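Local coordinates for N-acetylneuraminate lyase (Fusobacterium nucleatum subsp. nucleatum ATCC 25586, PDB 5ZKA), which is a lyase of the dihydrodipicolinate synthetase family, folded as a TIM barrel of parallel strands surrounded by helices, at residues 25-28 against 34-37; 42-47 against 77-82; 62-67 against 263-268; 90-95 against 107-112; 46-51 against 85-90. One frame throughout, in Å; residues are numbered along the deposited sequence.

Four of the five contacts lie in the first three strand-helix units of the barrel; interaction 3 brings in helix 264-274. Interaction 1 closes the loop after strand 20-24, and its centre lies about 9 Å from that of interaction 2, where helices 37-49 and 70-84 meet. Interaction 5 packs the end of helix 37-49 against the chain entering strand 89-93, its centre about 8 Å from that of interaction 2. Interaction 4 seats helix 99-112 on that same strand. Interaction 3 reaches the modified lysine at position 178, to which T62 OG1 is hydrogen-bonded. Its centre is about 11 Å from that of interaction 1, to which M26 CE joins it by lying 3.4 Å from T62 O.

Interaction 1. Residues 25-28 against 34-37; sequences LMVP and SINE
The carbonyl oxygen P28 O takes a short, nearly straight bond from the backbone of N36: N36 N lies 2.8 Å from P28 O, with 165° at the hydrogen. The donor sits 24° off the carbonyl plane. N36 CB settles beside the same oxygen, 3.4 Å from P28 O, so the peptide group and the first side-chain carbon of N36 both adjoin it. In return the proline ring reaches across the asparagine, with P28 CG 3.5 Å from N36 O and 4.2 Å from N36 CB. The two side chains meet at about a right angle. A looser apolar touch, V27 CG1 to I35 CG2 at 4.4 Å, completes the contact next to the bond.

What N36 does beyond P28 explains its shape. It is the N-cap of helix 37-49, and its amide points away from its own backbone nitrogen (chi1 173°), which takes OD1 to the backbone N of G39 and ND2 to the carboxylate of D278. The proline also packs on I43 of the helix thus capped, while I35 turns to helix 70-84 and rests on V76.

The loop leaving strand 20-24 is therefore closed by one main-chain bond, backed by packing of P28 on N36. Since that bond fixes the peptide nitrogen of N36 while its side chain caps the helix, the same residue ends the loop and starts helix 37-49, which is consistent with the start of the helix being held in step with P28.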
# COMPACT_ATOMS: atom_id res chain seq x y z
N LEU A 25 7.40 22.11 -4.60
CA LEU A 25 8.08 23.31 -4.14
C LEU A 25 7.26 24.06 -3.10
O LEU A 25 6.10 24.42 -3.34
CB LEU A 25 8.37 24.20 -5.34
CG LEU A 25 9.18 25.46 -5.06
CD1 LEU A 25 10.59 25.06 -4.64
CD2 LEU A 25 9.21 26.35 -6.30
N MET A 26 7.86 24.30 -1.94
CA MET A 26 7.22 25.15 -0.94
C MET A 26 7.46 26.62 -1.26
O MET A 26 8.47 26.99 -1.88
CB MET A 26 7.76 24.83 0.44
CG MET A 26 7.57 23.37 0.80
SD MET A 26 7.11 23.14 2.51
CE MET A 26 5.54 23.99 2.61
N VAL A 27 6.54 27.46 -0.81
CA VAL A 27 6.55 28.88 -1.12
C VAL A 27 6.56 29.65 0.20
O VAL A 27 5.74 29.37 1.07
CB VAL A 27 5.34 29.31 -1.97
CG1 VAL A 27 5.37 30.83 -2.20
CG2 VAL A 27 5.36 28.56 -3.29
N PRO A 28 7.49 30.60 0.39
CA PRO A 28 7.48 31.40 1.61
C PRO A 28 6.59 32.62 1.46
O PRO A 28 6.71 33.38 0.48
CB PRO A 28 8.95 31.77 1.80
CG PRO A 28 9.50 31.82 0.42
CD PRO A 28 8.70 30.82 -0.41
N SER A 34 1.45 37.78 1.27
CA SER A 34 2.11 38.04 0.00
C SER A 34 3.36 37.16 -0.12
O SER A 34 3.91 36.67 0.86
CB SER A 34 2.48 39.52 -0.12
OG SER A 34 3.40 39.89 0.89
N ILE A 35 3.80 36.97 -1.37
CA ILE A 35 4.93 36.10 -1.65
C ILE A 35 6.23 36.76 -1.21
O ILE A 35 6.46 37.95 -1.46
CB ILE A 35 4.97 35.78 -3.15
CG1 ILE A 35 3.68 35.08 -3.58
CG2 ILE A 35 6.20 34.94 -3.49
CD1 ILE A 35 3.31 35.35 -5.01
N ASN A 36 7.11 35.98 -0.57
CA ASN A 36 8.48 36.42 -0.27
C ASN A 36 9.37 35.94 -1.40
O ASN A 36 9.84 34.80 -1.40
CB ASN A 36 8.92 35.89 1.09
CG ASN A 36 10.40 36.16 1.41
OD1 ASN A 36 11.12 36.79 0.65
ND2 ASN A 36 10.84 35.68 2.57
N GLU A 37 9.63 36.83 -2.37
CA GLU A 37 10.36 36.43 -3.57
C GLU A 37 11.80 36.04 -3.26
O GLU A 37 12.31 35.04 -3.80
CB GLU A 37 10.33 37.55 -4.61
CG GLU A 37 11.22 37.28 -5.80
CD GLU A 37 11.03 38.29 -6.92
OE1 GLU A 37 9.92 38.85 -7.04
OE2 GLU A 37 12.00 38.50 -7.69

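Interaction 2. Residues 42-47 against 77-82; sequences EIIRYN and FEIAID
Helices 37-49 and 70-84 approach most closely within this contact at I44 and A80, whose CA atoms stand 7.1 Å apart, a close spacing consistent with the small alanine at this point. I44 bridges it with the end of its longer branch. CG1 is set anti to the carbonyl carbon (chi1 -68°) and the chain then runs on extended, which carries CD1 over the opposite backbone: I44 CD1 is 3.5 Å from A80 CA and 4.1 Å from A80 CB. The same methyl also lies near the preceding residue, with I44 CD1 4.3 Å from I79 O and 4.5 Å from I79 CG2. The rest of the I79 side chain leads away from I44, to L40 and R41 earlier on the same helix as I44.

The pairing is that of neighbouring outer helices in a TIM barrel. Strand 55-58 lies between them in sequence and beneath them in space, for I44 rests on L56 while A80 rests on V58. Farther out the two helices are joined by charge, R41 to D82 and R45 to E83, so salt bridges flank a junction that is apolar at its heart.

One turn along from I44, helix 37-49 carries a bonded asparagine. I43 O accepts from both the main-chain N and the side-chain amide of N47, which reach it from opposite faces of its carbonyl plane; N47 ND2 is 3.0 Å away from I43 O and stands 48° out of that plane. The amide oxygen of N47 is bonded in turn to S23, and its nitrogen also to N224.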
# COMPACT_ATOMS: atom_id res chain seq x y z
N GLU A 42 15.55 31.29 -2.69
CA GLU A 42 16.42 30.52 -1.80
C GLU A 42 15.95 29.08 -1.68
O GLU A 42 16.77 28.16 -1.61
CB GLU A 42 16.49 31.17 -0.42
CG GLU A 42 17.23 32.52 -0.41
CD GLU A 42 17.38 33.08 0.98
OE1 GLU A 42 17.03 32.37 1.95
OE2 GLU A 42 17.85 34.24 1.11
N ILE A 43 14.64 28.87 -1.63
CA ILE A 43 14.13 27.50 -1.54
C ILE A 43 14.41 26.74 -2.83
O ILE A 43 14.78 25.56 -2.81
CB ILE A 43 12.62 27.51 -1.21
CG1 ILE A 43 12.37 28.11 0.18
CG2 ILE A 43 12.05 26.10 -1.30
CD1 ILE A 43 10.87 28.21 0.52
N ILE A 44 14.21 27.40 -3.97
CA ILE A 44 14.52 26.79 -5.26
C ILE A 44 16.00 26.42 -5.33
O ILE A 44 16.36 25.30 -5.72
CB ILE A 44 14.13 27.75 -6.40
CG1 ILE A 44 12.61 27.88 -6.48
CG2 ILE A 44 14.69 27.25 -7.72
CD1 ILE A 44 12.14 29.11 -7.26
N ARG A 45 16.88 27.36 -4.97
CA ARG A 45 18.32 27.08 -5.01
C ARG A 45 18.68 25.91 -4.09
O ARG A 45 19.48 25.05 -4.46
CB ARG A 45 19.12 28.33 -4.63
CG ARG A 45 19.09 29.42 -5.69
CD ARG A 45 20.35 29.43 -6.58
NE ARG A 45 20.55 28.16 -7.30
CZ ARG A 45 19.93 27.83 -8.43
NH1 ARG A 45 19.06 28.66 -8.99
NH2 ARG A 45 20.18 26.66 -9.00
N TYR A 46 18.08 25.85 -2.90
CA TYR A 46 18.36 24.74 -1.99
C TYR A 46 17.96 23.40 -2.62
O TYR A 46 18.72 22.43 -2.56
CB TYR A 46 17.63 24.95 -0.67
CG TYR A 46 18.02 23.98 0.43
CD1 TYR A 46 19.20 24.15 1.14
CD2 TYR A 46 17.19 22.92 0.77
CE1 TYR A 46 19.56 23.27 2.15
CE2 TYR A 46 17.54 22.05 1.77
CZ TYR A 46 18.73 22.22 2.46
OH TYR A 46 19.06 21.34 3.46
N ASN A 47 16.78 23.34 -3.23
CA ASN A 47 16.33 22.09 -3.85
C ASN A 47 17.26 21.65 -4.98
O ASN A 47 17.62 20.47 -5.08
CB ASN A 47 14.90 22.25 -4.37
CG ASN A 47 13.88 21.95 -3.31
OD1 ASN A 47 13.65 20.79 -2.97
ND2 ASN A 47 13.27 23.00 -2.75
N PHE A 77 4.92 31.06 -10.46
CA PHE A 77 5.38 30.41 -11.68
C PHE A 77 6.48 31.21 -12.37
O PHE A 77 7.43 30.64 -12.91
CB PHE A 77 4.22 30.20 -12.66
CG PHE A 77 3.25 29.11 -12.25
CD1 PHE A 77 3.68 27.82 -12.01
CD2 PHE A 77 1.90 29.39 -12.17
CE1 PHE A 77 2.78 26.82 -11.65
CE2 PHE A 77 0.98 28.39 -11.82
CZ PHE A 77 1.43 27.11 -11.56
N GLU A 78 6.34 32.55 -12.38
CA GLU A 78 7.37 33.39 -13.01
C GLU A 78 8.72 33.23 -12.32
O GLU A 78 9.75 33.07 -12.98
CB GLU A 78 6.98 34.87 -12.95
CG GLU A 78 5.68 35.26 -13.54
CD GLU A 78 5.38 36.72 -13.28
OE1 GLU A 78 6.34 37.50 -13.10
OE2 GLU A 78 4.18 37.07 -13.23
N ILE A 79 8.73 33.37 -11.00
CA ILE A 79 9.98 33.30 -10.25
C ILE A 79 10.61 31.92 -10.40
O ILE A 79 11.81 31.80 -10.65
CB ILE A 79 9.72 33.66 -8.77
CG1 ILE A 79 9.28 35.12 -8.66
CG2 ILE A 79 10.97 33.40 -7.91
CD1 ILE A 79 8.51 35.42 -7.39
N ALA A 80 9.80 30.87 -10.28
CA ALA A 80 10.35 29.51 -10.28
C ALA A 80 11.13 29.23 -11.56
O ALA A 80 12.27 28.75 -11.50
CB ALA A 80 9.24 28.48 -10.08
N ILE A 81 10.55 29.53 -12.72
CA ILE A 81 11.26 29.22 -13.96
C ILE A 81 12.39 30.22 -14.21
O ILE A 81 13.40 29.88 -14.86
CB ILE A 81 10.27 29.15 -15.15
CG1 ILE A 81 10.95 28.49 -16.35
CG2 ILE A 81 9.71 30.52 -15.50
CD1 ILE A 81 9.98 28.05 -17.42
N ASP A 82 12.27 31.45 -13.72
CA ASP A 82 13.38 32.39 -13.85
C ASP A 82 14.57 31.93 -13.03
O ASP A 82 15.72 32.03 -13.47
CB ASP A 82 12.95 33.78 -13.43
CG ASP A 82 14.08 34.79 -13.53
OD1 ASP A 82 14.46 35.14 -14.66
OD2 ASP A 82 14.58 35.22 -12.46

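Interaction 3. Residues 62-67 against 263-268; sequences TGENFM and GLYQTI
Y265 reaches from the first turn of helix 264-274 toward the loop after strand 55-58 and lays its ring against T62. Its CG is anti to the carbonyl carbon (chi1 -65°), which sends the phenol out from the helix toward that loop. The hydroxyl end meets main chain first, with Y265 OH 3.8 Å from T62 CA, and T62 O lies over one face of the ring. The threonine methyl adds a looser touch, T62 CG2 to Y265 CE1 at 4.3 Å. E64, two residues on, brings its aliphatic portion to the ring obliquely, CG 4.4 Å from Y265 CD2, while its carboxylate is engaged beyond, with K269 and the backbone N of R283.

The polar link is made by a water. It donates to T62 OG1 at 2.6 Å, and it lies 2.9 Å from Y265 OH, in the plane of the ring at its edge. T62 OG1 is also hydrogen-bonded to O1 of the modified lysine at position 178, and the water therefore connects the phenol to that group through a single hydroxyl.

T62, G63 and E64 fall in a Ser-Thr-Gly-Glu sequence, the glycine-rich signature of the dihydrodipicolinate synthetase family. Placing it beside the modified lysine, in a loop at the C-terminal ends of the strands, is characteristic of the active site of these TIM-barrel enzymes.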
# COMPACT_ATOMS: atom_id res chain seq x y z
N THR A 62 1.40 21.38 -1.77
CA THR A 62 2.47 21.71 -0.84
C THR A 62 2.87 23.17 -0.92
O THR A 62 3.31 23.75 0.08
CB THR A 62 3.69 20.83 -1.13
OG1 THR A 62 3.31 19.45 -1.01
CG2 THR A 62 4.84 21.14 -0.18
N GLY A 63 2.73 23.78 -2.09
CA GLY A 63 3.02 25.20 -2.20
C GLY A 63 1.91 26.10 -1.71
O GLY A 63 1.97 27.31 -1.93
N GLU A 64 0.90 25.53 -1.05
CA GLU A 64 -0.26 26.27 -0.56
C GLU A 64 -1.03 26.93 -1.71
O GLU A 64 -1.71 27.95 -1.54
CB GLU A 64 0.16 27.28 0.51
CG GLU A 64 0.78 26.54 1.74
CD GLU A 64 1.51 27.46 2.70
OE1 GLU A 64 0.87 28.37 3.28
OE2 GLU A 64 2.74 27.28 2.85
N ASN A 65 -0.95 26.29 -2.88
CA ASN A 65 -1.52 26.83 -4.11
C ASN A 65 -3.01 27.18 -3.97
O ASN A 65 -3.46 28.23 -4.44
CB ASN A 65 -1.32 25.81 -5.23
CG ASN A 65 -2.03 26.19 -6.50
OD1 ASN A 65 -3.11 25.66 -6.83
ND2 ASN A 65 -1.43 27.10 -7.25
N PHE A 66 -3.79 26.30 -3.33
CA PHE A 66 -5.23 26.52 -3.33
C PHE A 66 -5.66 27.53 -2.28
O PHE A 66 -6.86 27.83 -2.19
CB PHE A 66 -5.94 25.16 -3.16
CG PHE A 66 -5.58 24.19 -4.24
CD1 PHE A 66 -6.14 24.32 -5.51
CD2 PHE A 66 -4.59 23.24 -4.05
CE1 PHE A 66 -5.77 23.47 -6.54
CE2 PHE A 66 -4.22 22.38 -5.07
CZ PHE A 66 -4.82 22.50 -6.32
N MET A 67 -4.71 28.12 -1.55
CA MET A 67 -4.98 29.17 -0.59
C MET A 67 -4.68 30.57 -1.12
O MET A 67 -4.92 31.55 -0.41
CB MET A 67 -4.18 28.93 0.70
CG MET A 67 -4.80 27.89 1.63
SD MET A 67 -3.88 27.72 3.18
CE MET A 67 -2.61 26.61 2.66
N GLY A 263 3.28 19.05 12.64
CA GLY A 263 2.75 19.95 11.64
C GLY A 263 3.60 19.93 10.39
O GLY A 263 4.71 20.47 10.37
N LEU A 264 3.07 19.34 9.32
CA LEU A 264 3.85 19.09 8.11
C LEU A 264 4.45 20.37 7.53
O LEU A 264 5.68 20.51 7.42
CB LEU A 264 2.96 18.40 7.06
CG LEU A 264 3.52 18.06 5.67
CD1 LEU A 264 4.55 16.96 5.76
CD2 LEU A 264 2.38 17.64 4.73
N TYR A 265 3.59 21.30 7.10
CA TYR A 265 4.10 22.48 6.38
C TYR A 265 4.97 23.34 7.30
O TYR A 265 6.03 23.81 6.89
CB TYR A 265 2.96 23.30 5.79
CG TYR A 265 2.17 22.58 4.71
CD1 TYR A 265 2.71 21.48 4.05
CD2 TYR A 265 0.90 22.99 4.36
CE1 TYR A 265 1.99 20.80 3.07
CE2 TYR A 265 0.17 22.32 3.38
CZ TYR A 265 0.72 21.23 2.74
OH TYR A 265 0.01 20.57 1.77
N GLN A 266 4.53 23.52 8.55
CA GLN A 266 5.30 24.33 9.49
C GLN A 266 6.67 23.72 9.77
O GLN A 266 7.66 24.44 9.93
CB GLN A 266 4.52 24.50 10.80
CG GLN A 266 3.22 25.29 10.66
CD GLN A 266 2.01 24.42 10.35
OE1 GLN A 266 2.15 23.25 9.95
NE2 GLN A 266 0.81 24.99 10.50
N THR A 267 6.76 22.39 9.84
CA THR A 267 8.02 21.76 10.23
C THR A 267 9.01 21.74 9.08
O THR A 267 10.21 21.99 9.29
CB THR A 267 7.75 20.34 10.74
OG1 THR A 267 6.96 20.43 11.94
CG2 THR A 267 9.06 19.60 11.08
N ILE A 268 8.55 21.48 7.86
CA ILE A 268 9.44 21.58 6.70
C ILE A 268 9.99 22.99 6.59
O ILE A 268 11.20 23.19 6.39
CB ILE A 268 8.72 21.14 5.41
CG1 ILE A 268 8.33 19.65 5.51
CG2 ILE A 268 9.60 21.42 4.18
CD1 ILE A 268 7.44 19.15 4.39
O HOH W 1 1.42 18.34 0.47

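Interaction 4. Residues 90-95 against 107-112; sequences LIAQVG and KYVTKL
A beta-alpha-beta crossover joins strand 89-93 through helix 99-112 to strand 117-120, and A92 and V94 form the strand side of the contact between strand and helix, against V109. The valine of the helix does most of the touching with a single methyl. V109 CG2 is 3.8 Å from A92 CB and V109 CB is 4.1 Å from the same A92 CB, so the alanine methyl lies against the branch point as well as the tip. V94 comes from farther along the chain and meets it tip to tip, V94 CG1 standing 4.0 Å from V109 CG2. In V109 this methyl occupies the crowded position between the backbone N and the carbonyl carbon (chi1 -56° for its partner CG1), and from there it points at the strand.

Here a small residue on the strand and a branched one just after it receive a valine from the covering helix of the TIM barrel, a fit that goes with a close approach: A92 CA and V109 CA are 7.1 Å apart. V109 also rests on L117 of the next strand, and F77 of the preceding helix 70-84 lies against A92 and V109.

Q93 points away from the helix. Its amide oxygen meets the turn that follows the strand: G95 N donates to Q93 OE1 across 2.9 Å, from well above the carbonyl plane (56°) and with a bent 133° at the hydrogen. The same oxygen accepts from the backbone N of V120, and NE2 donates to G59 O, which ties Q93 to the ends of the adjoining strands.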
# COMPACT_ATOMS: atom_id res chain seq x y z
N LEU A 90 10.64 20.84 -14.82
CA LEU A 90 9.61 21.64 -14.17
C LEU A 90 8.24 21.16 -14.61
O LEU A 90 8.00 21.00 -15.82
CB LEU A 90 9.75 23.12 -14.52
CG LEU A 90 11.01 23.84 -14.05
CD1 LEU A 90 10.99 25.24 -14.59
CD2 LEU A 90 11.05 23.86 -12.54
N ILE A 91 7.34 20.95 -13.65
CA ILE A 91 5.93 20.68 -13.90
C ILE A 91 5.13 21.80 -13.23
O ILE A 91 5.40 22.15 -12.08
CB ILE A 91 5.49 19.31 -13.36
CG1 ILE A 91 6.27 18.17 -14.01
CG2 ILE A 91 3.95 19.10 -13.55
CD1 ILE A 91 6.13 16.83 -13.24
N ALA A 92 4.15 22.34 -13.95
CA ALA A 92 3.31 23.40 -13.42
C ALA A 92 1.92 22.84 -13.15
O ALA A 92 1.23 22.43 -14.09
CB ALA A 92 3.24 24.59 -14.39
N GLN A 93 1.52 22.82 -11.88
CA GLN A 93 0.17 22.40 -11.51
C GLN A 93 -0.78 23.58 -11.68
O GLN A 93 -0.62 24.61 -11.01
CB GLN A 93 0.16 21.89 -10.07
CG GLN A 93 -1.02 20.97 -9.71
CD GLN A 93 -2.32 21.72 -9.56
OE1 GLN A 93 -3.36 21.27 -10.02
NE2 GLN A 93 -2.26 22.88 -8.93
N VAL A 94 -1.76 23.46 -12.59
CA VAL A 94 -2.66 24.56 -12.92
C VAL A 94 -4.12 24.22 -12.65
O VAL A 94 -5.00 25.03 -12.95
CB VAL A 94 -2.48 25.01 -14.38
CG1 VAL A 94 -1.04 25.49 -14.62
CG2 VAL A 94 -2.84 23.89 -15.34
N GLY A 95 -4.41 23.06 -12.06
CA GLY A 95 -5.79 22.66 -11.85
C GLY A 95 -6.50 23.50 -10.80
O GLY A 95 -5.88 24.17 -9.97
N LYS A 107 -2.20 28.37 -20.12
CA LYS A 107 -1.64 29.16 -21.21
C LYS A 107 -0.49 30.04 -20.73
O LYS A 107 0.53 30.18 -21.41
CB LYS A 107 -2.73 30.02 -21.85
CG LYS A 107 -3.83 29.23 -22.56
CD LYS A 107 -4.75 30.16 -23.35
CE LYS A 107 -5.86 29.38 -24.05
NZ LYS A 107 -7.03 30.24 -24.43
N TYR A 108 -0.64 30.62 -19.54
CA TYR A 108 0.36 31.54 -19.03
C TYR A 108 1.69 30.83 -18.76
O TYR A 108 2.76 31.32 -19.14
CB TYR A 108 -0.16 32.23 -17.78
CG TYR A 108 0.81 33.21 -17.16
CD1 TYR A 108 0.92 34.51 -17.65
CD2 TYR A 108 1.62 32.84 -16.09
CE1 TYR A 108 1.80 35.40 -17.09
CE2 TYR A 108 2.50 33.73 -15.53
CZ TYR A 108 2.59 35.00 -16.03
OH TYR A 108 3.46 35.89 -15.47
N VAL A 109 1.64 29.66 -18.11
CA VAL A 109 2.90 28.98 -17.82
C VAL A 109 3.48 28.36 -19.08
O VAL A 109 4.71 28.24 -19.21
CB VAL A 109 2.73 27.95 -16.69
CG1 VAL A 109 2.16 28.63 -15.47
CG2 VAL A 109 1.84 26.78 -17.13
N THR A 110 2.63 27.96 -20.03
CA THR A 110 3.16 27.48 -21.30
C THR A 110 3.95 28.58 -22.01
O THR A 110 5.04 28.32 -22.53
CB THR A 110 2.01 26.96 -22.17
OG1 THR A 110 1.38 25.86 -21.49
CG2 THR A 110 2.52 26.48 -23.51
N LYS A 111 3.44 29.81 -21.97
CA LYS A 111 4.16 30.94 -22.57
C LYS A 111 5.46 31.23 -21.83
O LYS A 111 6.45 31.65 -22.45
CB LYS A 111 3.25 32.18 -22.57
CG LYS A 111 3.88 33.43 -23.19
CD LYS A 111 2.92 34.61 -23.17
CE LYS A 111 3.51 35.86 -23.83
NZ LYS A 111 4.45 36.60 -22.93
N LEU A 112 5.49 31.02 -20.51
CA LEU A 112 6.71 31.21 -19.73
C LEU A 112 7.78 30.18 -20.09
O LEU A 112 8.96 30.43 -19.88
CB LEU A 112 6.42 31.13 -18.23
CG LEU A 112 5.71 32.29 -17.52
CD1 LEU A 112 5.50 31.96 -16.05
CD2 LEU A 112 6.44 33.62 -17.66

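Interaction 5. Residues 46-51 against 85-90; sequences YNIDKM and KDSVNL
I48 lies over V88 and S87, and all three carbons beyond its CB take part. I48 CG1 stands 4.0 Å from V88 CG1 and 4.1 Å from V88 CG2, in effect straddled by the two valine methyls; the side chains cross obliquely. I48 CG2, the shorter branch, is 4.0 Å from V88 CG1 and 3.9 Å from S87 OG, while I48 CD1 at the end of the longer branch lies 3.7 Å from S87 OG. With CG1 set anti to the carbonyl carbon (chi1 -63°), both branches of the isoleucine can spread over the facing turn.

This is the N-terminal end of the barrel, away from the active-site loops: I48, near the end of helix 37-49, meets the connection that leaves helix 70-84 and enters strand 89-93. I48 also packs on A84, the final residue of helix 70-84.

The serine hydroxyl offers the isoleucine van der Waals contact and spends its polarity elsewhere, on A84 O. In the segment that carries I48, Y46 O accepts from both K50 N, at 2.9 Å, and M51 N.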
# COMPACT_ATOMS: atom_id res chain seq x y z
N TYR A 46 18.08 25.85 -2.90
CA TYR A 46 18.36 24.74 -1.99
C TYR A 46 17.96 23.40 -2.62
O TYR A 46 18.72 22.43 -2.56
CB TYR A 46 17.63 24.95 -0.67
CG TYR A 46 18.02 23.98 0.43
CD1 TYR A 46 19.20 24.15 1.14
CD2 TYR A 46 17.19 22.92 0.77
CE1 TYR A 46 19.56 23.27 2.15
CE2 TYR A 46 17.54 22.05 1.77
CZ TYR A 46 18.73 22.22 2.46
OH TYR A 46 19.06 21.34 3.46
N ASN A 47 16.78 23.34 -3.23
CA ASN A 47 16.33 22.09 -3.85
C ASN A 47 17.26 21.65 -4.98
O ASN A 47 17.62 20.47 -5.08
CB ASN A 47 14.90 22.25 -4.37
CG ASN A 47 13.88 21.95 -3.31
OD1 ASN A 47 13.65 20.79 -2.97
ND2 ASN A 47 13.27 23.00 -2.75
N ILE A 48 17.63 22.58 -5.86
CA ILE A 48 18.44 22.20 -7.01
C ILE A 48 19.87 21.90 -6.59
O ILE A 48 20.47 20.90 -7.01
CB ILE A 48 18.39 23.31 -8.08
CG1 ILE A 48 16.96 23.51 -8.59
CG2 ILE A 48 19.36 22.99 -9.21
CD1 ILE A 48 16.81 24.79 -9.43
N ASP A 49 20.46 22.78 -5.77
CA ASP A 49 21.89 22.70 -5.48
C ASP A 49 22.23 21.74 -4.35
O ASP A 49 23.32 21.15 -4.36
CB ASP A 49 22.45 24.08 -5.14
CG ASP A 49 22.26 25.11 -6.25
OD1 ASP A 49 22.03 24.72 -7.42
OD2 ASP A 49 22.35 26.32 -5.95
N LYS A 50 21.37 21.59 -3.35
CA LYS A 50 21.69 20.78 -2.18
C LYS A 50 20.89 19.49 -2.10
O LYS A 50 21.46 18.44 -1.77
CB LYS A 50 21.49 21.59 -0.90
CG LYS A 50 22.36 22.85 -0.81
CD LYS A 50 23.84 22.54 -0.96
CE LYS A 50 24.66 23.83 -1.07
NZ LYS A 50 26.13 23.57 -1.25
N MET A 51 19.59 19.53 -2.38
CA MET A 51 18.81 18.30 -2.46
C MET A 51 19.06 17.54 -3.75
O MET A 51 18.76 16.35 -3.82
CB MET A 51 17.31 18.60 -2.31
CG MET A 51 16.94 19.30 -1.00
SD MET A 51 17.25 18.30 0.50
CE MET A 51 18.93 18.81 0.97
N LYS A 85 15.63 28.02 -14.39
CA LYS A 85 16.07 27.99 -15.79
C LYS A 85 15.84 26.58 -16.33
O LYS A 85 14.75 26.03 -16.12
CB LYS A 85 17.49 28.51 -15.86
CG LYS A 85 17.58 29.97 -15.43
CD LYS A 85 18.96 30.56 -15.59
CE LYS A 85 18.89 32.07 -15.54
NZ LYS A 85 18.18 32.55 -14.32
N ASP A 86 16.81 25.97 -17.01
CA ASP A 86 16.67 24.61 -17.53
C ASP A 86 17.54 23.60 -16.78
O ASP A 86 17.92 22.58 -17.34
CB ASP A 86 17.00 24.59 -19.03
N SER A 87 17.85 23.87 -15.51
CA SER A 87 18.71 22.97 -14.75
C SER A 87 18.00 21.69 -14.32
O SER A 87 18.63 20.63 -14.22
CB SER A 87 19.27 23.68 -13.52
OG SER A 87 18.22 24.23 -12.75
N VAL A 88 16.70 21.76 -14.04
CA VAL A 88 15.92 20.61 -13.61
C VAL A 88 14.61 20.59 -14.40
O VAL A 88 14.25 21.56 -15.07
CB VAL A 88 15.63 20.65 -12.10
CG1 VAL A 88 16.94 20.57 -11.29
CG2 VAL A 88 14.87 21.92 -11.75
N ASN A 89 13.92 19.46 -14.33
CA ASN A 89 12.58 19.39 -14.91
C ASN A 89 11.63 20.28 -14.12
O ASN A 89 11.76 20.44 -12.90
CB ASN A 89 12.03 17.97 -14.89
CG ASN A 89 12.73 17.05 -15.89
OD1 ASN A 89 12.74 17.32 -17.09
ND2 ASN A 89 13.31 15.97 -15.38
N LEU A 90 10.64 20.84 -14.82
CA LEU A 90 9.61 21.64 -14.17
C LEU A 90 8.24 21.16 -14.61
O LEU A 90 8.00 21.00 -15.82
CB LEU A 90 9.75 23.12 -14.52
CG LEU A 90 11.01 23.84 -14.05
CD1 LEU A 90 10.99 25.24 -14.59
CD2 LEU A 90 11.05 23.86 -12.54